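Local coordinates for glycosylation Associate Protein 2 (Streptococcus agalactiae serotype V, PDB 6OYC) that probably acts with its partner proteins Gap1 and Gap3 in the glycosylation and accessory Sec-dependent export of a serine-rich surface glycoprotein, at residues M285-P290 with T321-I326; T298-G303 with S368-G373; P329-G334 with L417-L422; A388-K393 with A500-Q505. All coordinates share one frame; numbering follows the deposited sequence.

Contacts 1 and 2 are strand pairings within one mixed sheet, contact 1 joined by four backbone hydrogen bonds, contact 2 by one good backbone bond, a weak one and a serine hydroxyl; they meet where strands 323-327 and 297-301 run side by side. Contact 4 uses the strand of that sheet next beyond contact 2, 388-392, on which a helix packs through aromatic and aliphatic groups. Contact 3, about 24 Å from contact 1 between centres, joins a loop to helix 416-424, and two of its six touching residues, D418 and L422, are partly exposed. M372 of contact 2 touches the 329-334 loop of contact 3. Chemistry thus changes with place in the fold.

Contact 1: residues M285-P290 with T321-I326; sequences MTYFDP and TPFMLI
T286 and M324 meet on one face of an antiparallel strand pair, where methyl CG2 of the threonine lies 3.6 Å from methyl CE of the methionine. The M324 chain, extended beyond CG with chi2 at 175°, carries its thioether that far along the neighbouring strand. OG1 of T286 bonds instead to H276. On the other face, F323 CG stands between the backbone N and the carbonyl carbon (chi1 71°), and the ring so placed crosses Y287 and D289 obliquely. Its CE1 is 3.5 Å from D289 CB, while its CE2 comes to the edge of the Y287 ring, 4.0 Å from Y287 CE2. L325 runs alongside the tyrosine, CD1 touching Y287 CD2 at 4.1 Å. Between these faces run two reciprocal pairs of backbone hydrogen bonds, Y287 with L325 and D289 with F323; L325 N to Y287 O is 2.7 Å, and D289 N to F323 O is nearly linear at 174°. Carboxylate oxygen OD1 of D289 turns to the backbone N of V291. The chemistry therefore divides: four backbone bonds join the strands, mostly apolar side chains pack on each face, and the polar ends of T286 and D289 are bonded outside the pair.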
loop_
_atom_site.group_PDB
_atom_site.type_symbol
_atom_site.label_atom_id
_atom_site.label_comp_id
_atom_site.label_asym_id
_atom_site.label_seq_id
_atom_site.Cartn_x
_atom_site.Cartn_y
_atom_site.Cartn_z
ATOM N N MET B 285 1.514 -2.417 3.038
ATOM C CA MET B 285 1.536 -0.965 3.002
ATOM C C MET B 285 0.316 -0.411 3.723
ATOM O O MET B 285 -0.730 -1.063 3.809
ATOM C CB MET B 285 1.584 -0.439 1.563
ATOM C CG MET B 285 2.942 -0.635 0.931
ATOM S SD MET B 285 3.173 -2.326 0.413
ATOM C CE MET B 285 4.705 -2.141 -0.524
ATOM N N THR B 286 0.448 0.807 4.231
ATOM C CA THR B 286 -0.657 1.457 4.911
ATOM C C THR B 286 -0.784 2.880 4.406
ATOM O O THR B 286 0.207 3.532 4.078
ATOM C CB THR B 286 -0.465 1.450 6.452
ATOM O OG1 THR B 286 0.747 2.130 6.786
ATOM C CG2 THR B 286 -0.393 0.023 6.988
ATOM N N TYR B 287 -2.020 3.353 4.334
ATOM C CA TYR B 287 -2.294 4.754 4.067
ATOM C C TYR B 287 -3.201 5.282 5.166
ATOM O O TYR B 287 -4.164 4.614 5.552
ATOM C CB TYR B 287 -2.955 4.952 2.702
ATOM C CG TYR B 287 -3.277 6.408 2.474
ATOM C CD1 TYR B 287 -2.274 7.302 2.157
ATOM C CD2 TYR B 287 -4.572 6.892 2.638
ATOM C CE1 TYR B 287 -2.537 8.621 1.973
ATOM C CE2 TYR B 287 -4.856 8.223 2.461
ATOM C CZ TYR B 287 -3.831 9.084 2.129
ATOM O OH TYR B 287 -4.089 10.411 1.941
ATOM N N PHE B 288 -2.914 6.484 5.659
ATOM C CA PHE B 288 -3.663 7.015 6.795
ATOM C C PHE B 288 -4.019 8.479 6.575
ATOM O O PHE B 288 -3.142 9.289 6.262
ATOM C CB PHE B 288 -2.862 6.842 8.090
ATOM C CG PHE B 288 -3.401 7.622 9.267
ATOM C CD1 PHE B 288 -4.589 7.246 9.891
ATOM C CD2 PHE B 288 -2.692 8.702 9.774
ATOM C CE1 PHE B 288 -5.071 7.960 10.998
ATOM C CE2 PHE B 288 -3.160 9.412 10.881
ATOM C CZ PHE B 288 -4.354 9.039 11.494
ATOM N N ASP B 289 -5.298 8.806 6.745
ATOM C CA ASP B 289 -5.807 10.180 6.646
ATOM C C ASP B 289 -6.597 10.473 7.920
ATOM O O ASP B 289 -7.674 9.871 8.121
ATOM C CB ASP B 289 -6.684 10.356 5.403
ATOM C CG ASP B 289 -7.094 11.816 5.146
ATOM O OD1 ASP B 289 -6.903 12.692 6.018
ATOM O OD2 ASP B 289 -7.626 12.094 4.052
ATOM N N PRO B 290 -6.119 11.365 8.799
ATOM C CA PRO B 290 -6.858 11.626 10.052
ATOM C C PRO B 290 -8.121 12.446 9.859
ATOM O O PRO B 290 -8.941 12.485 10.773
ATOM C CB PRO B 290 -5.836 12.389 10.908
ATOM C CG PRO B 290 -5.066 13.176 9.893
ATOM C CD PRO B 290 -4.969 12.275 8.648
ATOM N N THR B 321 -14.703 10.376 7.749
ATOM C CA THR B 321 -14.156 9.887 9.000
ATOM C C THR B 321 -12.654 9.635 8.845
ATOM O O THR B 321 -12.164 9.462 7.724
ATOM C CB THR B 321 -14.890 8.593 9.397
ATOM O OG1 THR B 321 -14.551 8.212 10.736
ATOM C CG2 THR B 321 -14.534 7.461 8.440
ATOM N N PRO B 322 -11.883 9.651 9.935
ATOM C CA PRO B 322 -10.471 9.255 9.823
ATOM C C PRO B 322 -10.381 7.814 9.366
ATOM O O PRO B 322 -11.174 6.968 9.792
ATOM C CB PRO B 322 -9.924 9.427 11.244
ATOM C CG PRO B 322 -10.912 10.339 11.934
ATOM C CD PRO B 322 -12.237 10.107 11.291
ATOM N N PHE B 323 -9.418 7.530 8.482
ATOM C CA PHE B 323 -9.390 6.205 7.876
ATOM C C PHE B 323 -7.978 5.736 7.549
ATOM O O PHE B 323 -7.046 6.524 7.340
ATOM C CB PHE B 323 -10.273 6.141 6.620
ATOM C CG PHE B 323 -9.750 6.903 5.425
ATOM C CD1 PHE B 323 -10.046 8.244 5.258
ATOM C CD2 PHE B 323 -9.016 6.248 4.427
ATOM C CE1 PHE B 323 -9.610 8.944 4.145
ATOM C CE2 PHE B 323 -8.570 6.935 3.295
ATOM C CZ PHE B 323 -8.861 8.286 3.152
ATOM N N MET B 324 -7.846 4.420 7.511
ATOM C CA MET B 324 -6.602 3.744 7.213
ATOM C C MET B 324 -6.884 2.700 6.146
ATOM O O MET B 324 -7.929 2.038 6.182
ATOM C CB MET B 324 -6.027 3.099 8.469
ATOM C CG MET B 324 -4.588 2.671 8.378
ATOM S SD MET B 324 -4.053 2.065 9.995
ATOM C CE MET B 324 -2.507 1.245 9.591
ATOM N N LEU B 325 -5.978 2.590 5.175
ATOM C CA LEU B 325 -6.018 1.525 4.180
ATOM C C LEU B 325 -4.819 0.606 4.362
ATOM O O LEU B 325 -3.726 1.057 4.718
ATOM C CB LEU B 325 -6.027 2.088 2.764
ATOM C CG LEU B 325 -6.913 3.306 2.521
ATOM C CD1 LEU B 325 -6.717 3.783 1.083
ATOM C CD2 LEU B 325 -8.386 2.968 2.807
ATOM N N ILE B 326 -5.030 -0.685 4.130
ATOM C CA ILE B 326 -4.001 -1.714 4.255
ATOM C C ILE B 326 -4.108 -2.617 3.032
ATOM O O ILE B 326 -5.198 -3.104 2.713
ATOM C CB ILE B 326 -4.162 -2.529 5.557
ATOM C CG1 ILE B 326 -4.587 -1.612 6.721
ATOM C CG2 ILE B 326 -2.885 -3.300 5.887
ATOM C CD1 ILE B 326 -4.437 -2.216 8.094
#

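Contact 2: residues T298-G303 with S368-G373; sequences TVYFSG and SGLSMG
The Y300 ring has S368 OG at its edge, close to its plane, while CA of G369 approaches obliquely, 3.5 Å from Y300 CE1. Beyond the ring, the phenolic OH reaches L370 CD1 at 3.6 Å, the two side chains crossing at a slant. The F301 ring has S368 O at its edge and G373 O in an oblique position; F301 CB packs 3.7 Å from G373 CA. These rings fall on opposite faces of the sheet, as expected for consecutive residues in a strand.

Polar contacts join the strands around S368. Its hydroxyl, held between the backbone N and the carbonyl carbon (chi1 56°), donates to V299 O over 2.6 Å, from above the carbonyl plane. The same oxygen takes a weak bond from S368 N. In return, F301 N gives a straight bond of 3.0 Å to S368 O, with an N-H...O angle of 171°. S368 OG also bonds to the hydroxyl of Y506. Further along, the M372 chain bends at chi3 and brings its methyl CE to G303 O, 3.3 Å away.

The strand 365-370, the tight turn and helix 372-381 form a pattern consistent with the nucleophile elbow of α/β-hydrolase relatives, with G369, S371 and G373 as its GxSxG residues and S371 OG bonded to H491. The parallel-strand bond and the hydroxyl bond hold S368 in register, and the absence of side chains on G369 and G373 lets the turn pack closely, as such an elbow requires.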
loop_
_atom_site.group_PDB
_atom_site.type_symbol
_atom_site.label_atom_id
_atom_site.label_comp_id
_atom_site.label_asym_id
_atom_site.label_seq_id
_atom_site.Cartn_x
_atom_site.Cartn_y
_atom_site.Cartn_z
ATOM N N THR B 298 -11.640 4.380 10.853
ATOM C CA THR B 298 -12.157 3.286 10.036
ATOM C C THR B 298 -11.057 2.674 9.169
ATOM O O THR B 298 -10.468 3.361 8.328
ATOM C CB THR B 298 -13.297 3.787 9.161
ATOM O OG1 THR B 298 -12.817 4.874 8.357
ATOM C CG2 THR B 298 -14.452 4.258 10.037
ATOM N N VAL B 299 -10.828 1.373 9.327
ATOM C CA VAL B 299 -9.753 0.658 8.643
ATOM C C VAL B 299 -10.355 -0.249 7.577
ATOM O O VAL B 299 -11.241 -1.065 7.871
ATOM C CB VAL B 299 -8.909 -0.157 9.641
ATOM C CG1 VAL B 299 -7.813 -0.946 8.927
ATOM C CG2 VAL B 299 -8.320 0.749 10.716
ATOM N N TYR B 300 -9.870 -0.121 6.342
ATOM C CA TYR B 300 -10.283 -0.987 5.239
ATOM C C TYR B 300 -9.092 -1.804 4.761
ATOM O O TYR B 300 -8.103 -1.233 4.289
ATOM C CB TYR B 300 -10.853 -0.173 4.080
ATOM C CG TYR B 300 -11.387 -1.023 2.948
ATOM C CD1 TYR B 300 -12.432 -1.923 3.160
ATOM C CD2 TYR B 300 -10.853 -0.923 1.658
ATOM C CE1 TYR B 300 -12.928 -2.700 2.125
ATOM C CE2 TYR B 300 -11.339 -1.705 0.618
ATOM C CZ TYR B 300 -12.380 -2.589 0.857
ATOM O OH TYR B 300 -12.871 -3.358 -0.173
ATOM N N PHE B 301 -9.182 -3.131 4.893
ATOM C CA PHE B 301 -8.193 -4.026 4.303
ATOM C C PHE B 301 -8.526 -4.269 2.831
ATOM O O PHE B 301 -9.661 -4.626 2.493
ATOM C CB PHE B 301 -8.153 -5.364 5.035
ATOM C CG PHE B 301 -7.489 -5.320 6.389
ATOM C CD1 PHE B 301 -8.159 -4.805 7.490
ATOM C CD2 PHE B 301 -6.222 -5.845 6.572
ATOM C CE1 PHE B 301 -7.569 -4.781 8.733
ATOM C CE2 PHE B 301 -5.625 -5.825 7.826
ATOM C CZ PHE B 301 -6.297 -5.290 8.907
ATOM N N SER B 302 -7.536 -4.092 1.959
ATOM C CA SER B 302 -7.775 -4.270 0.535
ATOM C C SER B 302 -8.051 -5.733 0.219
ATOM O O SER B 302 -7.489 -6.645 0.839
ATOM C CB SER B 302 -6.574 -3.781 -0.282
ATOM O OG SER B 302 -6.369 -2.390 -0.141
ATOM N N GLY B 303 -8.924 -5.952 -0.763
ATOM C CA GLY B 303 -9.148 -7.283 -1.282
ATOM C C GLY B 303 -7.972 -7.778 -2.137
ATOM O O GLY B 303 -6.932 -7.133 -2.285
ATOM N N SER B 368 -12.692 -3.404 8.651
ATOM C CA SER B 368 -13.616 -3.740 7.574
ATOM C C SER B 368 -12.872 -4.315 6.374
ATOM O O SER B 368 -11.660 -4.136 6.222
ATOM C CB SER B 368 -14.412 -2.516 7.127
ATOM O OG SER B 368 -13.532 -1.467 6.756
ATOM N N GLY B 369 -13.625 -4.990 5.510
ATOM C CA GLY B 369 -13.085 -5.493 4.258
ATOM C C GLY B 369 -14.066 -6.416 3.565
ATOM O O GLY B 369 -15.108 -6.795 4.108
ATOM N N LEU B 370 -13.708 -6.777 2.337
ATOM C CA LEU B 370 -14.462 -7.721 1.528
ATOM C C LEU B 370 -13.531 -8.834 1.054
ATOM O O LEU B 370 -12.346 -8.603 0.785
ATOM C CB LEU B 370 -15.128 -7.001 0.346
ATOM C CG LEU B 370 -16.056 -5.881 0.842
ATOM C CD1 LEU B 370 -16.222 -4.793 -0.184
ATOM C CD2 LEU B 370 -17.426 -6.426 1.261
ATOM N N SER B 371 -14.078 -10.053 0.979
ATOM C CA SER B 371 -13.345 -11.277 0.655
ATOM C C SER B 371 -12.018 -11.377 1.404
ATOM O O SER B 371 -12.016 -11.687 2.596
ATOM C CB SER B 371 -13.123 -11.394 -0.855
ATOM O OG SER B 371 -14.295 -11.839 -1.521
ATOM N N MET B 372 -10.885 -11.137 0.726
ATOM C CA MET B 372 -9.586 -11.287 1.383
ATOM C C MET B 372 -9.416 -10.290 2.516
ATOM O O MET B 372 -8.740 -10.585 3.513
ATOM C CB MET B 372 -8.444 -11.122 0.369
ATOM C CG MET B 372 -7.058 -11.187 1.007
ATOM S SD MET B 372 -5.651 -11.181 -0.146
ATOM C CE MET B 372 -5.390 -9.396 -0.363
ATOM N N GLY B 373 -10.009 -9.100 2.375
ATOM C CA GLY B 373 -9.986 -8.140 3.459
ATOM C C GLY B 373 -10.652 -8.654 4.720
ATOM O O GLY B 373 -10.244 -8.295 5.829
#

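Contact 3: residues P329-G334 with L417-L422; sequences PRLQGG and LDIQLL
R330 and L331 carry most of the contact between the 329-334 loop and helix 416-424. Just before them, P329 offers its carbonyl O to K134 NZ, away from the helix. The R330 and L422 side chains cross at about a right angle, with L422 CD1 over one guanidinium face, 4.1 Å from R330 NH1. The arginine chain bends at chi3 (-60°), and its polar end is occupied elsewhere: NH2 forms a salt bridge with D328, NH1 bonds to the carbonyl of I338, and the group makes a cation-pi contact with Y343. L331 follows, in a backbone conformation with positive phi, and supplies the main apolar touch. Its CD1 enters among three helix residues, meeting I419 CG1 at 3.8 Å, L422 CD1 at 3.9 Å and D418 CB at 4.0 Å. The carboxylate of D418 bonds through OD1 to the backbone N of N155. L331 O accepts from K134 NZ and Q136 NE2. At the end of the segment, G334 N bonds to R330 O over 2.9 Å, and the carbonyl O of G334 lies 3.9 Å from I419 CD1.

No hydrogen bond crosses between the two segments. The loop after strand 323-327 is thus joined to helix 416-424, which lies between strands 388-392 and 452-458 in the chain, by van der Waals packing of a leucine, beside an arginine whose charge is met by its own neighbours.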
loop_
_atom_site.group_PDB
_atom_site.type_symbol
_atom_site.label_atom_id
_atom_site.label_comp_id
_atom_site.label_asym_id
_atom_site.label_seq_id
_atom_site.Cartn_x
_atom_site.Cartn_y
_atom_site.Cartn_z
ATOM N N PRO B 329 0.818 -6.860 -1.004
ATOM C CA PRO B 329 1.248 -7.048 -2.398
ATOM C C PRO B 329 1.940 -8.372 -2.688
ATOM O O PRO B 329 2.508 -8.505 -3.772
ATOM C CB PRO B 329 2.239 -5.889 -2.582
ATOM C CG PRO B 329 2.933 -5.821 -1.226
ATOM C CD PRO B 329 1.814 -6.107 -0.213
ATOM N N ARG B 330 1.935 -9.333 -1.772
ATOM C CA ARG B 330 2.720 -10.548 -1.944
ATOM C C ARG B 330 2.047 -11.517 -2.917
ATOM O O ARG B 330 0.858 -11.401 -3.232
ATOM C CB ARG B 330 2.950 -11.228 -0.589
ATOM C CG ARG B 330 3.744 -10.360 0.400
ATOM C CD ARG B 330 3.710 -10.923 1.820
ATOM N NE ARG B 330 2.340 -11.001 2.330
ATOM C CZ ARG B 330 1.956 -11.756 3.357
ATOM N NH1 ARG B 330 2.837 -12.502 4.011
ATOM N NH2 ARG B 330 0.685 -11.763 3.737
ATOM N N LEU B 331 2.842 -12.465 -3.410
ATOM C CA LEU B 331 2.374 -13.608 -4.215
ATOM C C LEU B 331 1.724 -13.081 -5.498
ATOM O O LEU B 331 2.272 -12.168 -6.133
ATOM C CB LEU B 331 1.483 -14.477 -3.381
ATOM C CG LEU B 331 2.144 -15.217 -2.228
ATOM C CD1 LEU B 331 1.248 -16.363 -1.762
ATOM C CD2 LEU B 331 3.526 -15.725 -2.622
ATOM N N GLN B 332 0.570 -13.629 -5.905
ATOM C CA GLN B 332 -0.122 -13.122 -7.089
ATOM C C GLN B 332 -0.864 -11.815 -6.798
ATOM O O GLN B 332 -0.641 -10.802 -7.469
ATOM C CB GLN B 332 -1.102 -14.166 -7.643
ATOM C CG GLN B 332 -1.627 -13.768 -9.036
ATOM C CD GLN B 332 -2.824 -14.598 -9.515
ATOM O OE1 GLN B 332 -3.245 -15.555 -8.864
ATOM N NE2 GLN B 332 -3.368 -14.230 -10.669
ATOM N N GLY B 333 -1.776 -11.829 -5.830
ATOM C CA GLY B 333 -2.577 -10.647 -5.571
ATOM C C GLY B 333 -2.857 -10.420 -4.096
ATOM O O GLY B 333 -3.855 -9.788 -3.737
ATOM N N GLY B 334 -1.985 -10.935 -3.241
ATOM C CA GLY B 334 -2.145 -10.808 -1.804
ATOM C C GLY B 334 -2.078 -12.179 -1.165
ATOM O O GLY B 334 -2.333 -13.203 -1.804
ATOM N N LEU B 417 -3.191 -22.277 -3.059
ATOM C CA LEU B 417 -2.160 -23.288 -2.836
ATOM C C LEU B 417 -0.836 -22.638 -2.468
ATOM O O LEU B 417 -0.133 -23.102 -1.562
ATOM C CB LEU B 417 -2.008 -24.164 -4.082
ATOM C CG LEU B 417 -3.299 -24.824 -4.581
ATOM C CD1 LEU B 417 -3.021 -25.869 -5.644
ATOM C CD2 LEU B 417 -4.063 -25.441 -3.413
ATOM N N ASP B 418 -0.485 -21.548 -3.151
ATOM C CA ASP B 418 0.725 -20.819 -2.782
ATOM C C ASP B 418 0.590 -20.178 -1.412
ATOM O O ASP B 418 1.568 -20.117 -0.656
ATOM C CB ASP B 418 1.033 -19.772 -3.843
ATOM C CG ASP B 418 1.366 -20.401 -5.183
ATOM O OD1 ASP B 418 2.202 -21.347 -5.217
ATOM O OD2 ASP B 418 0.777 -19.964 -6.198
ATOM N N ILE B 419 -0.613 -19.732 -1.058
ATOM C CA ILE B 419 -0.822 -19.172 0.271
ATOM C C ILE B 419 -0.636 -20.240 1.345
ATOM O O ILE B 419 -0.052 -19.973 2.402
ATOM C CB ILE B 419 -2.203 -18.505 0.342
ATOM C CG1 ILE B 419 -2.282 -17.406 -0.724
ATOM C CG2 ILE B 419 -2.444 -17.933 1.726
ATOM C CD1 ILE B 419 -3.642 -16.716 -0.825
ATOM N N GLN B 420 -1.108 -21.471 1.095
ATOM C CA GLN B 420 -0.851 -22.542 2.055
ATOM C C GLN B 420 0.631 -22.887 2.111
ATOM O O GLN B 420 1.175 -23.144 3.197
ATOM C CB GLN B 420 -1.659 -23.802 1.728
ATOM C CG GLN B 420 -1.426 -24.904 2.780
ATOM C CD GLN B 420 -2.448 -26.027 2.742
ATOM O OE1 GLN B 420 -3.649 -25.795 2.564
ATOM N NE2 GLN B 420 -1.968 -27.261 2.906
ATOM N N LEU B 421 1.296 -22.928 0.952
ATOM C CA LEU B 421 2.746 -23.092 0.949
ATOM C C LEU B 421 3.420 -22.015 1.781
ATOM O O LEU B 421 4.271 -22.310 2.629
ATOM C CB LEU B 421 3.287 -23.060 -0.475
ATOM C CG LEU B 421 3.295 -24.407 -1.184
ATOM C CD1 LEU B 421 3.904 -24.251 -2.573
ATOM C CD2 LEU B 421 4.038 -25.448 -0.342
ATOM N N LEU B 422 3.054 -20.753 1.554
ATOM C CA LEU B 422 3.664 -19.683 2.331
ATOM C C LEU B 422 3.581 -19.986 3.824
ATOM O O LEU B 422 4.557 -19.789 4.555
ATOM C CB LEU B 422 3.001 -18.341 2.000
ATOM C CG LEU B 422 3.620 -17.022 2.487
ATOM C CD1 LEU B 422 3.122 -15.826 1.661
ATOM C CD2 LEU B 422 3.334 -16.762 3.953
#

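Contact 4: residues A388-K393 with A500-Q505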
loop_
_atom_site.group_PDB
_atom_site.type_symbol
_atom_site.label_atom_id
_atom_site.label_comp_id
_atom_site.label_asym_id
_atom_site.label_seq_id
_atom_site.Cartn_x
_atom_site.Cartn_y
_atom_site.Cartn_z
ATOM N N ALA B 388 -16.231 -2.359 16.051
ATOM C CA ALA B 388 -17.044 -3.004 15.036
ATOM C C ALA B 388 -16.156 -3.597 13.949
ATOM O O ALA B 388 -15.072 -3.088 13.654
ATOM C CB ALA B 388 -18.040 -2.017 14.426
ATOM N N ILE B 389 -16.646 -4.677 13.350
ATOM C CA ILE B 389 -16.019 -5.339 12.223
ATOM C C ILE B 389 -17.100 -5.501 11.167
ATOM O O ILE B 389 -18.041 -6.279 11.357
ATOM C CB ILE B 389 -15.417 -6.690 12.618
ATOM C CG1 ILE B 389 -14.194 -6.462 13.501
ATOM C CG2 ILE B 389 -15.079 -7.519 11.388
ATOM C CD1 ILE B 389 -13.611 -7.733 14.041
ATOM N N ILE B 390 -16.997 -4.741 10.084
ATOM C CA ILE B 390 -17.946 -4.799 8.977
ATOM C C ILE B 390 -17.295 -5.613 7.869
ATOM O O ILE B 390 -16.305 -5.182 7.268
ATOM C CB ILE B 390 -18.324 -3.400 8.478
ATOM C CG1 ILE B 390 -18.888 -2.548 9.613
ATOM C CG2 ILE B 390 -19.290 -3.485 7.310
ATOM C CD1 ILE B 390 -19.136 -1.103 9.218
ATOM N N ILE B 391 -17.840 -6.786 7.572
ATOM C CA ILE B 391 -17.224 -7.665 6.592
ATOM C C ILE B 391 -18.289 -8.242 5.673
ATOM O O ILE B 391 -19.441 -8.439 6.070
ATOM C CB ILE B 391 -16.414 -8.778 7.283
ATOM C CG1 ILE B 391 -17.198 -9.355 8.463
ATOM C CG2 ILE B 391 -15.078 -8.227 7.774
ATOM C CD1 ILE B 391 -16.576 -10.631 9.037
ATOM N N GLY B 392 -17.894 -8.492 4.420
ATOM C CA GLY B 392 -18.748 -9.117 3.425
ATOM C C GLY B 392 -18.040 -10.183 2.607
ATOM O O GLY B 392 -16.927 -9.969 2.122
ATOM N N LYS B 393 -18.701 -11.325 2.429
ATOM C CA LYS B 393 -18.218 -12.526 1.762
ATOM C C LYS B 393 -16.989 -13.051 2.495
ATOM O O LYS B 393 -15.895 -13.114 1.919
ATOM C CB LYS B 393 -17.927 -12.248 0.287
ATOM C CG LYS B 393 -19.074 -11.526 -0.414
ATOM C CD LYS B 393 -18.838 -11.371 -1.906
ATOM C CE LYS B 393 -20.130 -11.058 -2.643
ATOM N NZ LYS B 393 -19.919 -10.820 -4.100
ATOM N N ALA B 500 -23.433 -1.720 -1.867
ATOM C CA ALA B 500 -24.457 -0.898 -1.229
ATOM C C ALA B 500 -24.659 -1.294 0.224
ATOM O O ALA B 500 -24.806 -0.433 1.092
ATOM C CB ALA B 500 -25.772 -1.005 -2.003
ATOM N N TRP B 501 -24.656 -2.594 0.509
ATOM C CA TRP B 501 -24.795 -3.045 1.887
ATOM C C TRP B 501 -23.626 -2.567 2.737
ATOM O O TRP B 501 -23.818 -2.026 3.833
ATOM C CB TRP B 501 -24.896 -4.569 1.932
ATOM C CG TRP B 501 -24.882 -5.093 3.334
ATOM C CD1 TRP B 501 -25.956 -5.247 4.157
ATOM C CD2 TRP B 501 -23.735 -5.505 4.092
ATOM N NE1 TRP B 501 -25.555 -5.739 5.375
ATOM C CE2 TRP B 501 -24.196 -5.906 5.362
ATOM C CE3 TRP B 501 -22.365 -5.579 3.818
ATOM C CZ2 TRP B 501 -23.336 -6.378 6.358
ATOM C CZ3 TRP B 501 -21.515 -6.048 4.810
ATOM C CH2 TRP B 501 -22.003 -6.437 6.062
ATOM N N PHE B 502 -22.401 -2.776 2.242
ATOM C CA PHE B 502 -21.200 -2.399 2.982
ATOM C C PHE B 502 -21.196 -0.910 3.300
ATOM O O PHE B 502 -20.966 -0.509 4.447
ATOM C CB PHE B 502 -19.962 -2.788 2.170
ATOM C CG PHE B 502 -18.644 -2.502 2.853
ATOM C CD1 PHE B 502 -18.044 -3.462 3.666
ATOM C CD2 PHE B 502 -17.976 -1.301 2.637
ATOM C CE1 PHE B 502 -16.814 -3.214 4.280
ATOM C CE2 PHE B 502 -16.749 -1.045 3.241
ATOM C CZ PHE B 502 -16.168 -2.000 4.065
ATOM N N THR B 503 -21.456 -0.074 2.295
ATOM C CA THR B 503 -21.459 1.360 2.547
ATOM C C THR B 503 -22.653 1.776 3.401
ATOM O O THR B 503 -22.537 2.706 4.209
ATOM C CB THR B 503 -21.438 2.142 1.229
ATOM O OG1 THR B 503 -21.603 3.536 1.512
ATOM C CG2 THR B 503 -22.554 1.704 0.303
ATOM N N SER B 504 -23.799 1.100 3.247
ATOM C CA SER B 504 -24.959 1.395 4.084
ATOM C C SER B 504 -24.696 1.010 5.532
ATOM O O SER B 504 -24.998 1.776 6.457
ATOM C CB SER B 504 -26.197 0.666 3.554
ATOM O OG SER B 504 -27.134 0.417 4.590
ATOM N N GLN B 505 -24.137 -0.182 5.748
ATOM C CA GLN B 505 -23.792 -0.593 7.100
ATOM C C GLN B 505 -22.824 0.385 7.748
ATOM O O GLN B 505 -22.891 0.618 8.960
ATOM C CB GLN B 505 -23.203 -1.998 7.071
ATOM C CG GLN B 505 -23.644 -2.860 8.223
ATOM C CD GLN B 505 -25.144 -3.031 8.291
ATOM O OE1 GLN B 505 -25.834 -3.000 7.270
ATOM N NE2 GLN B 505 -25.658 -3.215 9.501
#
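I390 and F502 form the apolar heart of this strand-to-helix contact. With chi1 at -57°, CG2 of I390 is anti to the backbone N and lies 3.9 Å from F502 CD1. The same methyl also reaches W501 CH2 at 4.2 Å and Q505 CB at 4.2 Å, so that one branch touches three helix residues, while the other branch ends with CD1 near the carbonyl O of Q505.

A second kind of contact sets aromatic carbons against backbone carbonyls. CE1 of F502 is 3.6 Å from I390 O, which lies at the edge of the phenyl ring, near its plane. For W501 the indole reaches across to the strand and its CH2 stands 3.3 Å from I391 O, in an oblique position. G392 CA is nearby, 4.4 Å from W501 CZ3. The indole also has CG of Q505 over one face, offset toward the rim, a contact within the helix itself. No hydrogen bond joins the two segments.

The 500-505 part of helix 495-514 runs nearly antiparallel to strand 388-392, at 169° between their directions, its axis coming within 9.1 Å of the strand's. The strand is flanked by 365-370 and 452-458 in the mixed sheet. F502 also touches S368 and L370, W501 rests on A456 and Q505 on A454, so the helix spans three adjacent strands.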